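Local coordinates for amidase, hydantoinase/carbamoylase family (Burkholderia vietnamiensis, PDB 5I4M), which probably hydrolyses N-carbamoyl-L-amino acids to the free amino acids, using two zinc ions per subunit, as a member of the peptidase M20 family, at residues A[82-87]-A[145-150]; A[161-166]-A[197-202]; A[77-82]-A[191-196]. All blocks are in the same frame, centred on the assembly; numbering follows the deposited sequence.

Interaction 1: A[82-87]-A[145-150]; sequences MGNVFM and IWTNEE. With ZN (zinc ion), chain D; 3PG (3-phosphoglyceric acid), chain E.
Strand 85-89, held between strands 76-79 and 141-145, pairs here with the latter, which runs into the zinc-binding loop: Val85 faces Ile145, that strand's last residue, as an antiparallel hydrogen-bonded pair. Val85 N reaches Ile145 O and Ile145 N reaches Val85 O, both at 2.9 Å. Next to this pair the methyl CE of Met87, its chain bent at chi3, lies 3.8 Å from Ile145 CG1. Beyond the strand, side chains take over from backbone. Asn84 CG stands anti to its carbonyl carbon (chi1 -56°), which brings the amide alongside the 145-150 backbone, where OD1 accepts from Thr147 N at 2.9 Å, nearly along the C=O axis. Because Asn84 ND2 is held by Asp80, the rotation of this buried amide is fixed; its plane stands 70° from the indole of Trp146. Thr147 OG1 donates a short 2.6 Å bond to Met82 O and accepts from Arg63. The edge of Phe86 points toward the Trp146 face in an offset edge-to-face pair, planes at 87°. Three residues on from Thr147, Glu150 binds zinc through both oxygens, OE2 at 2.1 Å, beside two phosphate oxygens of 3-phosphoglycerate; Asp115 and His403 complete the site. Glu149 OE1 lies 2.6 Å from phosphate oxygen O2P. Adjacent glutamates, Glu149 and Glu150, after a sheet strand fit the dinuclear zinc centre of the M20 family.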
ATOM      1  N   MET A  82     -27.234   2.372 -14.377  1.00 10.75           N
ATOM      2  CA  MET A  82     -26.164   2.514 -13.397  1.00 11.19           C
ATOM      3  C   MET A  82     -26.458   1.749 -12.117  1.00  9.88           C
ATOM      4  O   MET A  82     -25.742   1.924 -11.129  1.00  8.92           O
ATOM      5  CB  MET A  82     -25.918   3.987 -13.066  1.00  8.73           C
ATOM      6  CG  MET A  82     -25.116   4.739 -14.146  1.00 12.62           C
ATOM      7  SD  MET A  82     -23.429   4.110 -14.352  1.00 11.35           S
ATOM      8  CE  MET A  82     -22.732   4.448 -12.740  1.00  7.93           C
ATOM      9  N   GLY A  83     -27.500   0.924 -12.107  1.00 11.02           N
ATOM     10  CA  GLY A  83     -27.824   0.164 -10.914  1.00 10.80           C
ATOM     11  C   GLY A  83     -28.568   0.926  -9.841  1.00 10.87           C
ATOM     12  O   GLY A  83     -28.791   0.374  -8.756  1.00 11.87           O
ATOM     13  N   ASN A  84     -28.955   2.174 -10.099  1.00 10.29           N
ATOM     14  CA  ASN A  84     -29.777   2.900  -9.145  1.00  7.93           C
ATOM     15  C   ASN A  84     -31.133   2.215  -9.031  1.00  9.51           C
ATOM     16  O   ASN A  84     -31.711   1.775 -10.031  1.00  9.50           O
ATOM     17  CB  ASN A  84     -29.971   4.360  -9.573  1.00  8.00           C
ATOM     18  CG  ASN A  84     -28.664   5.101  -9.787  1.00  7.68           C
ATOM     19  OD1 ASN A  84     -27.753   5.031  -8.967  1.00  8.92           O
ATOM     20  ND2 ASN A  84     -28.577   5.851 -10.896  1.00  9.45           N
ATOM     21  N   VAL A  85     -31.642   2.122  -7.805  1.00  8.18           N
ATOM     22  CA  VAL A  85     -32.869   1.376  -7.515  1.00  8.65           C
ATOM     23  C   VAL A  85     -33.952   2.374  -7.131  1.00  9.97           C
ATOM     24  O   VAL A  85     -33.781   3.138  -6.175  1.00 12.78           O
ATOM     25  CB  VAL A  85     -32.658   0.360  -6.384  1.00 10.55           C
ATOM     26  CG1 VAL A  85     -33.942  -0.432  -6.145  1.00  9.04           C
ATOM     27  CG2 VAL A  85     -31.473  -0.546  -6.677  1.00  9.75           C
ATOM     28  N   PHE A  86     -35.084   2.335  -7.841  1.00 10.52           N
ATOM     29  CA  PHE A  86     -36.188   3.264  -7.625  1.00  9.87           C
ATOM     30  C   PHE A  86     -37.388   2.495  -7.089  1.00 10.61           C
ATOM     31  O   PHE A  86     -37.962   1.656  -7.788  1.00 15.16           O
ATOM     32  CB  PHE A  86     -36.520   4.002  -8.918  1.00 12.61           C
ATOM     33  CG  PHE A  86     -35.351   4.777  -9.465  1.00 13.83           C
ATOM     34  CD1 PHE A  86     -34.418   4.167 -10.296  1.00  9.93           C
ATOM     35  CD2 PHE A  86     -35.165   6.103  -9.113  1.00  9.93           C
ATOM     36  CE1 PHE A  86     -33.326   4.884 -10.785  1.00 14.91           C
ATOM     37  CE2 PHE A  86     -34.074   6.822  -9.589  1.00 12.26           C
ATOM     38  CZ  PHE A  86     -33.160   6.217 -10.425  1.00 12.59           C
ATOM     39  N   MET A  87     -37.754   2.785  -5.848  1.00 10.87           N
ATOM     40  CA  MET A  87     -38.874   2.142  -5.177  1.00 11.71           C
ATOM     41  C   MET A  87     -39.995   3.168  -5.077  1.00 14.45           C
ATOM     42  O   MET A  87     -39.876   4.157  -4.346  1.00 14.09           O
ATOM     43  CB  MET A  87     -38.436   1.614  -3.813  1.00 10.25           C
ATOM     44  CG  MET A  87     -37.394   0.505  -3.911  1.00 13.38           C
ATOM     45  SD  MET A  87     -36.351   0.285  -2.446  1.00 13.99           S
ATOM     46  CE  MET A  87     -35.090   1.541  -2.715  1.00 13.41           C
ATOM     47  N   ILE A 145     -31.970   3.999  -4.044  1.00  8.30           N
ATOM     48  CA  ILE A 145     -30.596   3.636  -3.711  1.00  8.63           C
ATOM     49  C   ILE A 145     -29.713   4.062  -4.876  1.00  9.90           C
ATOM     50  O   ILE A 145     -29.877   3.564  -5.997  1.00  9.63           O
ATOM     51  CB  ILE A 145     -30.440   2.131  -3.445  1.00  9.05           C
ATOM     52  CG1 ILE A 145     -31.303   1.699  -2.259  1.00 11.36           C
ATOM     53  CG2 ILE A 145     -28.956   1.812  -3.186  1.00 12.56           C
ATOM     54  CD1 ILE A 145     -31.494   0.207  -2.146  1.00 10.90           C
ATOM     55  N   TRP A 146     -28.765   4.958  -4.615  1.00  6.42           N
ATOM     56  CA  TRP A 146     -27.824   5.388  -5.645  1.00  7.74           C
ATOM     57  C   TRP A 146     -26.556   4.550  -5.584  1.00 10.78           C
ATOM     58  O   TRP A 146     -26.015   4.305  -4.506  1.00  8.95           O
ATOM     59  CB  TRP A 146     -27.462   6.867  -5.490  1.00  8.75           C
ATOM     60  CG  TRP A 146     -28.643   7.794  -5.557  1.00 10.79           C
ATOM     61  CD1 TRP A 146     -29.260   8.409  -4.503  1.00 11.80           C
ATOM     62  CD2 TRP A 146     -29.340   8.223  -6.737  1.00  8.28           C
ATOM     63  NE1 TRP A 146     -30.305   9.189  -4.953  1.00  9.21           N
ATOM     64  CE2 TRP A 146     -30.372   9.096  -6.319  1.00  8.90           C
ATOM     65  CE3 TRP A 146     -29.196   7.954  -8.106  1.00  7.34           C
ATOM     66  CZ2 TRP A 146     -31.258   9.695  -7.218  1.00  8.75           C
ATOM     67  CZ3 TRP A 146     -30.071   8.562  -9.002  1.00  7.90           C
ATOM     68  CH2 TRP A 146     -31.091   9.418  -8.553  1.00 13.22           C
ATOM     69  N   THR A 147     -26.057   4.160  -6.757  1.00  8.13           N
ATOM     70  CA  THR A 147     -24.929   3.238  -6.857  1.00  8.09           C
ATOM     71  C   THR A 147     -23.590   3.899  -6.537  1.00  9.89           C
ATOM     72  O   THR A 147     -23.303   5.009  -6.994  1.00  9.19           O
ATOM     73  CB  THR A 147     -24.875   2.660  -8.269  1.00  9.70           C
ATOM     74  OG1 THR A 147     -26.026   1.839  -8.499  1.00  9.92           O
ATOM     75  CG2 THR A 147     -23.593   1.845  -8.498  1.00  7.13           C
ATOM     76  N   ASN A 148     -22.752   3.180  -5.775  1.00  7.92           N
ATOM     77  CA  ASN A 148     -21.339   3.523  -5.567  1.00 10.05           C
ATOM     78  C   ASN A 148     -21.154   4.977  -5.147  1.00 10.74           C
ATOM     79  O   ASN A 148     -20.305   5.700  -5.679  1.00  9.52           O
ATOM     80  CB  ASN A 148     -20.497   3.239  -6.819  1.00  8.75           C
ATOM     81  CG  ASN A 148     -19.005   3.440  -6.559  1.00  8.36           C
ATOM     82  OD1 ASN A 148     -18.486   2.966  -5.552  1.00 10.13           O
ATOM     83  ND2 ASN A 148     -18.333   4.195  -7.426  1.00  6.51           N
ATOM     84  N   GLU A 149     -21.956   5.423  -4.180  1.00  7.93           N
ATOM     85  CA  GLU A 149     -21.878   6.838  -3.837  1.00  7.44           C
ATOM     86  C   GLU A 149     -20.535   7.188  -3.209  1.00  8.46           C
ATOM     87  O   GLU A 149     -20.060   8.311  -3.381  1.00  8.62           O
ATOM     88  CB  GLU A 149     -23.038   7.235  -2.918  1.00  5.63           C
ATOM     89  CG  GLU A 149     -23.120   8.730  -2.572  1.00  7.49           C
ATOM     90  CD  GLU A 149     -22.210   9.127  -1.419  1.00 15.06           C
ATOM     91  OE1 GLU A 149     -21.660   8.227  -0.746  1.00 10.87           O
ATOM     92  OE2 GLU A 149     -22.032  10.338  -1.193  1.00 15.45           O
ATOM     93  N   GLU A 150     -19.892   6.244  -2.506  1.00  5.74           N
ATOM     94  CA  GLU A 150     -18.730   6.617  -1.697  1.00  6.41           C
ATOM     95  C   GLU A 150     -17.521   6.965  -2.555  1.00  6.11           C
ATOM     96  O   GLU A 150     -16.652   7.727  -2.111  1.00  7.49           O
ATOM     97  CB  GLU A 150     -18.355   5.494  -0.726  1.00  9.23           C
ATOM     98  CG  GLU A 150     -19.312   5.312   0.458  1.00  7.21           C
ATOM     99  CD  GLU A 150     -19.116   6.359   1.551  1.00  8.52           C
ATOM    100  OE1 GLU A 150     -18.350   7.322   1.346  1.00  8.01           O
ATOM    101  OE2 GLU A 150     -19.734   6.225   2.632  1.00 12.49           O
TER
HETATM  102 ZN    ZN D 502     -19.451   8.164   3.268  0.83  9.19          ZN
HETATM  103  C1  3PG E 503     -17.485  12.360   0.187  0.84 11.34           C
HETATM  104  O1  3PG E 503     -16.378  11.909   0.531  0.84  7.50           O
HETATM  105  O2  3PG E 503     -17.917  13.465   0.583  0.84  7.96           O
HETATM  106  C2  3PG E 503     -18.320  11.530  -0.744  0.84 16.11           C
HETATM  107  O3  3PG E 503     -19.292  12.355  -1.411  0.84 23.09           O
HETATM  108  C3  3PG E 503     -19.037  10.480   0.074  0.84 12.18           C
HETATM  109  O1P 3PG E 503     -19.950  11.120   0.969  0.84 10.20           O
HETATM  110  P   3PG E 503     -20.564  10.270   2.226  0.84 21.06           P
HETATM  111  O2P 3PG E 503     -20.978   8.928   1.671  0.84 12.66           O
HETATM  112  O3P 3PG E 503     -19.396  10.166   3.196  0.84  7.41           O
HETATM  113  O4P 3PG E 503     -21.753  11.128   2.695  0.84 15.10           O

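Interaction 2: A[161-166]-A[197-202]; sequences SGVFAG and APCGGR
The carbonyl O of Phe164, in the last turn of helix 159-164, is met by two groups: water 2 donates to it at 2.8 Å, and Gly200 CA comes within 3.4 Å of it in a CA-H...O contact. Water 2 carries the link on to Gly201 N, but this second bond is weak and doubtful, since Gly201 was modelled in two conformers. A further water, water 1, sits 3.1 Å from both Val163 O and Cys199 O, placed to donate toward either, so much of the polar joining between helix end and loop passes through solvent.

The apolar part is compact. Phe164 CG lies anti to the backbone N (chi1 -174°), which swings the ring out along the loop and sets one face against Gly200, whose CA sits 3.5 Å above the ring plane, offset toward the rim: a CH-pi contact 20° off the normal. Gly200, with phi 83°, presents bare backbone to both the ring and Phe164 O. Cys199 SG wedges against the helix, 3.4 Å from Val163 CG1 and 3.6 Å from Phe164 N. The Phe164 ring also meets Trp146 edge-to-face and touches Leu384 of helix 380-384. At the far end of the loop, the guanidinium of Arg202 is engaged elsewhere, in a salt bridge with Glu142 and a cation-pi contact with Phe86.

Gly166, the first residue to leave helical angles, has positive phi, and its N bonds 3.0 Å back to Val163 O. Through Val163 and Phe164 the loop packs on the last turn of a helix whose C-terminus is closed by a Schellman motif at Gly166.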
ATOM      1  N   SER A 161     -25.477   9.121  -9.442  1.00  8.49           N
ATOM      2  CA  SER A 161     -26.370  10.271  -9.468  1.00  7.39           C
ATOM      3  C   SER A 161     -25.851  11.337 -10.421  1.00  9.53           C
ATOM      4  O   SER A 161     -26.645  12.086 -10.996  1.00 11.93           O
ATOM      5  CB  SER A 161     -26.575  10.843  -8.064  1.00  7.92           C
ATOM      6  OG  SER A 161     -25.345  11.109  -7.409  1.00  8.79           O
ATOM      7  N   GLY A 162     -24.528  11.409 -10.618  1.00  9.30           N
ATOM      8  CA  GLY A 162     -23.995  12.300 -11.643  1.00  8.17           C
ATOM      9  C   GLY A 162     -24.456  11.926 -13.043  1.00  8.69           C
ATOM     10  O   GLY A 162     -24.758  12.797 -13.858  1.00 10.12           O
ATOM     11  N   VAL A 163     -24.500  10.632 -13.351  1.00  8.59           N
ATOM     12  CA  VAL A 163     -25.048  10.211 -14.639  1.00  9.20           C
ATOM     13  C   VAL A 163     -26.521  10.591 -14.724  1.00 10.24           C
ATOM     14  O   VAL A 163     -26.992  11.134 -15.734  1.00 12.43           O
ATOM     15  CB  VAL A 163     -24.866   8.698 -14.847  1.00  9.61           C
ATOM     16  CG1 VAL A 163     -25.536   8.293 -16.153  1.00 10.07           C
ATOM     17  CG2 VAL A 163     -23.394   8.311 -14.849  1.00  8.90           C
ATOM     18  N   PHE A 164     -27.268  10.299 -13.656  1.00  9.17           N
ATOM     19  CA  PHE A 164     -28.695  10.618 -13.615  1.00  9.56           C
ATOM     20  C   PHE A 164     -28.932  12.092 -13.901  1.00 10.17           C
ATOM     21  O   PHE A 164     -29.799  12.449 -14.714  1.00 10.78           O
ATOM     22  CB  PHE A 164     -29.273  10.237 -12.244  1.00  9.06           C
ATOM     23  CG  PHE A 164     -30.776  10.387 -12.159  1.00 10.92           C
ATOM     24  CD1 PHE A 164     -31.352  11.630 -11.915  1.00 11.52           C
ATOM     25  CD2 PHE A 164     -31.603   9.290 -12.331  1.00 10.73           C
ATOM     26  CE1 PHE A 164     -32.735  11.780 -11.852  1.00 15.24           C
ATOM     27  CE2 PHE A 164     -32.985   9.429 -12.273  1.00 14.63           C
ATOM     28  CZ  PHE A 164     -33.550  10.680 -12.029  1.00 15.21           C
ATOM     29  N   ALA A 165     -28.138  12.960 -13.280  1.00 10.40           N
ATOM     30  CA  ALA A 165     -28.302  14.397 -13.412  1.00 10.91           C
ATOM     31  C   ALA A 165     -27.738  14.960 -14.710  1.00 10.90           C
ATOM     32  O   ALA A 165     -27.853  16.167 -14.931  1.00 12.50           O
ATOM     33  CB  ALA A 165     -27.648  15.109 -12.216  1.00 10.22           C
ATOM     34  N   GLY A 166     -27.139  14.142 -15.573  1.00 11.24           N
ATOM     35  CA  GLY A 166     -26.635  14.661 -16.832  1.00 11.61           C
ATOM     36  C   GLY A 166     -25.246  15.247 -16.748  1.00 11.46           C
ATOM     37  O   GLY A 166     -24.796  15.893 -17.705  1.00 12.13           O
ATOM     38  N   ALA A 197     -33.829   0.353 -17.134  1.00 15.13           N
ATOM     39  CA  ALA A 197     -34.398   1.686 -17.271  1.00 16.81           C
ATOM     40  C   ALA A 197     -33.303   2.697 -17.593  1.00 17.96           C
ATOM     41  O   ALA A 197     -32.163   2.536 -17.157  1.00 15.92           O
ATOM     42  CB  ALA A 197     -35.108   2.105 -15.992  1.00 13.42           C
ATOM     43  N   PRO A 198     -33.615   3.736 -18.367  1.00 16.35           N
ATOM     44  CA  PRO A 198     -32.603   4.762 -18.645  1.00 13.80           C
ATOM     45  C   PRO A 198     -32.157   5.432 -17.353  1.00 12.54           C
ATOM     46  O   PRO A 198     -32.943   5.609 -16.415  1.00 17.63           O
ATOM     47  CB  PRO A 198     -33.334   5.742 -19.571  1.00 17.98           C
ATOM     48  CG  PRO A 198     -34.416   4.924 -20.204  1.00 20.64           C
ATOM     49  CD  PRO A 198     -34.855   3.960 -19.126  1.00 17.01           C
ATOM     50  N   CYS A 199     -30.875   5.773 -17.291  1.00 12.66           N
ATOM     51  CA  CYS A 199     -30.337   6.488 -16.143  1.00 14.98           C
ATOM     52  C   CYS A 199     -30.575   7.976 -16.362  1.00 17.55           C
ATOM     53  O   CYS A 199     -29.952   8.586 -17.239  1.00 14.28           O
ATOM     54  CB  CYS A 199     -28.858   6.181 -15.953  1.00 17.50           C
ATOM     55  SG  CYS A 199     -28.185   6.948 -14.466  1.00 12.18           S
ATOM     56  N   GLY A 200     -31.486   8.559 -15.578  1.00 15.64           N
ATOM     57  CA  GLY A 200     -31.882   9.940 -15.781  1.00 14.48           C
ATOM     58  C   GLY A 200     -32.934  10.080 -16.866  1.00 19.71           C
ATOM     59  O   GLY A 200     -33.371   9.119 -17.493  1.00 22.21           O
ATOM     60  N   GLY A 201     -33.336  11.336 -17.081  0.61 19.18           N
ATOM     61  CA  GLY A 201     -34.339  11.707 -18.058  0.61 23.74           C
ATOM     62  C   GLY A 201     -35.660  12.120 -17.439  0.61 23.04           C
ATOM     63  O   GLY A 201     -36.333  13.014 -17.966  0.61 25.25           O
ATOM     64  N   ARG A 202     -36.029  11.506 -16.327  1.00 24.01           N
ATOM     65  CA  ARG A 202     -37.331  11.739 -15.726  1.00 25.90           C
ATOM     66  C   ARG A 202     -37.293  13.048 -14.955  1.00 22.01           C
ATOM     67  O   ARG A 202     -36.368  13.281 -14.172  1.00 21.10           O
ATOM     68  CB  ARG A 202     -37.697  10.606 -14.768  1.00 29.88           C
ATOM     69  CG  ARG A 202     -38.066   9.305 -15.417  1.00 28.79           C
ATOM     70  CD  ARG A 202     -38.754   8.442 -14.391  1.00 25.79           C
ATOM     71  NE  ARG A 202     -37.859   8.039 -13.310  1.00 19.37           N
ATOM     72  CZ  ARG A 202     -38.205   8.044 -12.028  1.00 14.07           C
ATOM     73  NH1 ARG A 202     -39.415   8.464 -11.673  1.00 16.16           N
ATOM     74  NH2 ARG A 202     -37.347   7.638 -11.107  1.00 15.15           N
TER
HETATM   75  O   HOH W   1     -29.298  11.534 -17.745  1.00 26.69           O
HETATM   76  O   HOH W   2     -32.116  13.853 -15.278  1.00 17.86           O

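Interaction 3: A[77-82]-A[191-196]; sequences VTVDTM and IGYAGD
Gly195 and Val79 form the tight part of this contact, and Asp196 its wetter margin. Gly195 CA lies 3.3 Å from Val79 O in a CA-H...O contact, so close that the loop meets strand 76-79 backbone to backbone. Gly195 N, at the end of an inverse gamma turn centred on Ala194, adds a weak, bent bond to Asp80 O (3.1 Å, 124° at the hydrogen). Beside it Val79 projects toward the loop: CG1, anti to the backbone N (chi1 -178°), comes to the edge of the Tyr193 ring, 3.9 Å from CD1, the two side chains crossing at about a right angle. Thr81 CG2 rests 3.5 Å from Gly195 O. On the solvent side, Asp196 OD1 accepts from water 3 at 2.6 Å, and the same water accepts a hydrogen bond from Val79 N at 3.0 Å. Asp80 turns away from the loop and closes an Asx turn through OD1 to Met82 N. Tyr193 reaches back to helix 57-72, its OH bonded to Asp64 and its ring in a cation-pi contact with Arg63, so the loop after helix 184-191 lies between helix 57-72 and the end of strand 76-79.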
ATOM      1  N   VAL A  77     -40.753  -1.438  -8.349  1.00 14.99           N
ATOM      2  CA  VAL A  77     -39.307  -1.255  -8.338  1.00 12.64           C
ATOM      3  C   VAL A  77     -38.783  -1.287  -9.767  1.00 12.91           C
ATOM      4  O   VAL A  77     -39.159  -2.159 -10.558  1.00 14.73           O
ATOM      5  CB  VAL A  77     -38.613  -2.322  -7.472  1.00 13.55           C
ATOM      6  CG1 VAL A  77     -37.112  -2.058  -7.415  1.00 12.02           C
ATOM      7  CG2 VAL A  77     -39.203  -2.310  -6.069  1.00 15.90           C
ATOM      8  N   THR A  78     -37.900  -0.343 -10.082  1.00 12.29           N
ATOM      9  CA  THR A  78     -37.160  -0.329 -11.333  1.00 12.44           C
ATOM     10  C   THR A  78     -35.688  -0.115 -10.998  1.00 14.88           C
ATOM     11  O   THR A  78     -35.343   0.388  -9.928  1.00 11.90           O
ATOM     12  CB  THR A  78     -37.667   0.771 -12.292  1.00 14.41           C
ATOM     13  OG1 THR A  78     -37.707   2.030 -11.606  1.00 16.15           O
ATOM     14  CG2 THR A  78     -39.073   0.443 -12.821  1.00 15.63           C
ATOM     15  N   VAL A  79     -34.821  -0.535 -11.912  1.00 12.01           N
ATOM     16  CA  VAL A  79     -33.377  -0.429 -11.750  1.00 11.75           C
ATOM     17  C   VAL A  79     -32.832   0.147 -13.045  1.00 12.17           C
ATOM     18  O   VAL A  79     -33.161  -0.356 -14.123  1.00 14.39           O
ATOM     19  CB  VAL A  79     -32.726  -1.794 -11.451  1.00 12.64           C
ATOM     20  CG1 VAL A  79     -31.225  -1.627 -11.253  1.00 12.44           C
ATOM     21  CG2 VAL A  79     -33.379  -2.465 -10.218  1.00 10.74           C
ATOM     22  N   ASP A  80     -32.027   1.208 -12.953  1.00 12.41           N
ATOM     23  CA  ASP A  80     -31.554   1.823 -14.186  1.00 11.32           C
ATOM     24  C   ASP A  80     -30.190   1.246 -14.587  1.00 10.68           C
ATOM     25  O   ASP A  80     -29.665   0.319 -13.962  1.00 12.76           O
ATOM     26  CB  ASP A  80     -31.569   3.361 -14.077  1.00 10.61           C
ATOM     27  CG  ASP A  80     -30.460   3.950 -13.188  1.00 10.32           C
ATOM     28  OD1 ASP A  80     -29.477   3.271 -12.831  1.00 13.04           O
ATOM     29  OD2 ASP A  80     -30.568   5.154 -12.853  1.00 11.14           O
ATOM     30  N   THR A  81     -29.625   1.781 -15.674  1.00 10.99           N
ATOM     31  CA  THR A  81     -28.386   1.266 -16.249  1.00 13.89           C
ATOM     32  C   THR A  81     -27.159   1.498 -15.374  1.00 13.33           C
ATOM     33  O   THR A  81     -26.116   0.890 -15.633  1.00 15.74           O
ATOM     34  CB  THR A  81     -28.164   1.894 -17.627  1.00 11.71           C
ATOM     35  OG1 THR A  81     -28.347   3.309 -17.533  1.00 13.50           O
ATOM     36  CG2 THR A  81     -29.172   1.338 -18.638  1.00 14.62           C
ATOM     37  N   MET A  82     -27.234   2.372 -14.377  1.00 10.75           N
ATOM     38  CA  MET A  82     -26.164   2.514 -13.397  1.00 11.19           C
ATOM     39  C   MET A  82     -26.458   1.749 -12.117  1.00  9.88           C
ATOM     40  O   MET A  82     -25.742   1.924 -11.129  1.00  8.92           O
ATOM     41  CB  MET A  82     -25.918   3.987 -13.066  1.00  8.73           C
ATOM     42  CG  MET A  82     -25.116   4.739 -14.146  1.00 12.62           C
ATOM     43  SD  MET A  82     -23.429   4.110 -14.352  1.00 11.35           S
ATOM     44  CE  MET A  82     -22.732   4.448 -12.740  1.00  7.93           C
ATOM     45  N   ILE A 191     -23.716  -8.743  -9.967  1.00 15.55           N
ATOM     46  CA  ILE A 191     -24.633  -8.816  -8.833  1.00 14.49           C
ATOM     47  C   ILE A 191     -26.086  -8.663  -9.251  1.00 17.47           C
ATOM     48  O   ILE A 191     -26.970  -8.620  -8.385  1.00 12.97           O
ATOM     49  CB  ILE A 191     -24.317  -7.767  -7.742  1.00 14.50           C
ATOM     50  CG1 ILE A 191     -24.577  -6.334  -8.232  1.00  9.94           C
ATOM     51  CG2 ILE A 191     -22.889  -7.937  -7.230  1.00 12.91           C
ATOM     52  CD1 ILE A 191     -24.794  -5.349  -7.075  1.00 12.86           C
ATOM     53  N   GLY A 192     -26.364  -8.566 -10.546  1.00 13.04           N
ATOM     54  CA  GLY A 192     -27.739  -8.567 -10.993  1.00 17.89           C
ATOM     55  C   GLY A 192     -28.427  -7.228 -10.958  1.00 15.61           C
ATOM     56  O   GLY A 192     -29.662  -7.184 -10.962  1.00 14.25           O
ATOM     57  N   TYR A 193     -27.669  -6.127 -10.935  1.00 12.08           N
ATOM     58  CA  TYR A 193     -28.245  -4.789 -10.931  1.00 10.43           C
ATOM     59  C   TYR A 193     -27.840  -3.983 -12.163  1.00 14.48           C
ATOM     60  O   TYR A 193     -27.814  -2.753 -12.120  1.00 14.34           O
ATOM     61  CB  TYR A 193     -27.880  -4.047  -9.643  1.00  9.37           C
ATOM     62  CG  TYR A 193     -28.784  -4.477  -8.506  1.00 15.39           C
ATOM     63  CD1 TYR A 193     -29.985  -3.821  -8.251  1.00 13.58           C
ATOM     64  CD2 TYR A 193     -28.464  -5.579  -7.726  1.00 11.82           C
ATOM     65  CE1 TYR A 193     -30.836  -4.242  -7.217  1.00 13.24           C
ATOM     66  CE2 TYR A 193     -29.307  -6.002  -6.707  1.00  9.59           C
ATOM     67  CZ  TYR A 193     -30.482  -5.334  -6.457  1.00 12.91           C
ATOM     68  OH  TYR A 193     -31.296  -5.782  -5.435  1.00 12.35           O
ATOM     69  N   ALA A 194     -27.538  -4.659 -13.272  1.00 13.83           N
ATOM     70  CA  ALA A 194     -27.388  -3.975 -14.562  1.00 16.31           C
ATOM     71  C   ALA A 194     -28.787  -3.778 -15.123  1.00 13.32           C
ATOM     72  O   ALA A 194     -29.296  -4.596 -15.891  1.00 19.17           O
ATOM     73  CB  ALA A 194     -26.504  -4.773 -15.515  1.00 20.36           C
ATOM     74  N   GLY A 195     -29.423  -2.676 -14.720  1.00 14.24           N
ATOM     75  CA  GLY A 195     -30.836  -2.486 -14.967  1.00 12.98           C
ATOM     76  C   GLY A 195     -31.155  -2.038 -16.381  1.00 15.03           C
ATOM     77  O   GLY A 195     -30.280  -1.689 -17.175  1.00 18.49           O
ATOM     78  N   ASP A 196     -32.459  -2.036 -16.680  1.00 16.75           N
ATOM     79  CA  ASP A 196     -32.967  -1.766 -18.019  1.00 16.96           C
ATOM     80  C   ASP A 196     -33.494  -0.352 -18.207  1.00 15.60           C
ATOM     81  O   ASP A 196     -33.619   0.089 -19.355  1.00 17.40           O
ATOM     82  CB  ASP A 196     -34.093  -2.746 -18.363  1.00 21.66           C
ATOM     83  CG  ASP A 196     -35.208  -2.736 -17.326  1.00 23.46           C
ATOM     84  OD1 ASP A 196     -34.914  -2.835 -16.117  1.00 23.22           O
ATOM     85  OD2 ASP A 196     -36.382  -2.623 -17.718  1.00 24.87           O
TER
HETATM   86  O   HOH W   3     -36.311  -1.906 -14.146  1.00 21.10           O

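Interaction 1 is wholly buried and carries the regular chemistry of the fold: strand pairing, amide and hydroxyl bonds, and a run on to zinc. Interactions 2 and 3 lie farther from the chain centre, are partly exposed and lean on glycines, CA-H...O contacts and bridging waters. The connection after helix 184-191, as far as 202, serves both: it first meets the end of strand 76-79, then the end of helix 159-164. Phe86 of interaction 1 joins the three, its ring touching Phe164 of interaction 2 and its N lying 2.9 Å from Thr78 O of interaction 3, a probable hydrogen bond. Met82 is shared by interactions 1 and 3.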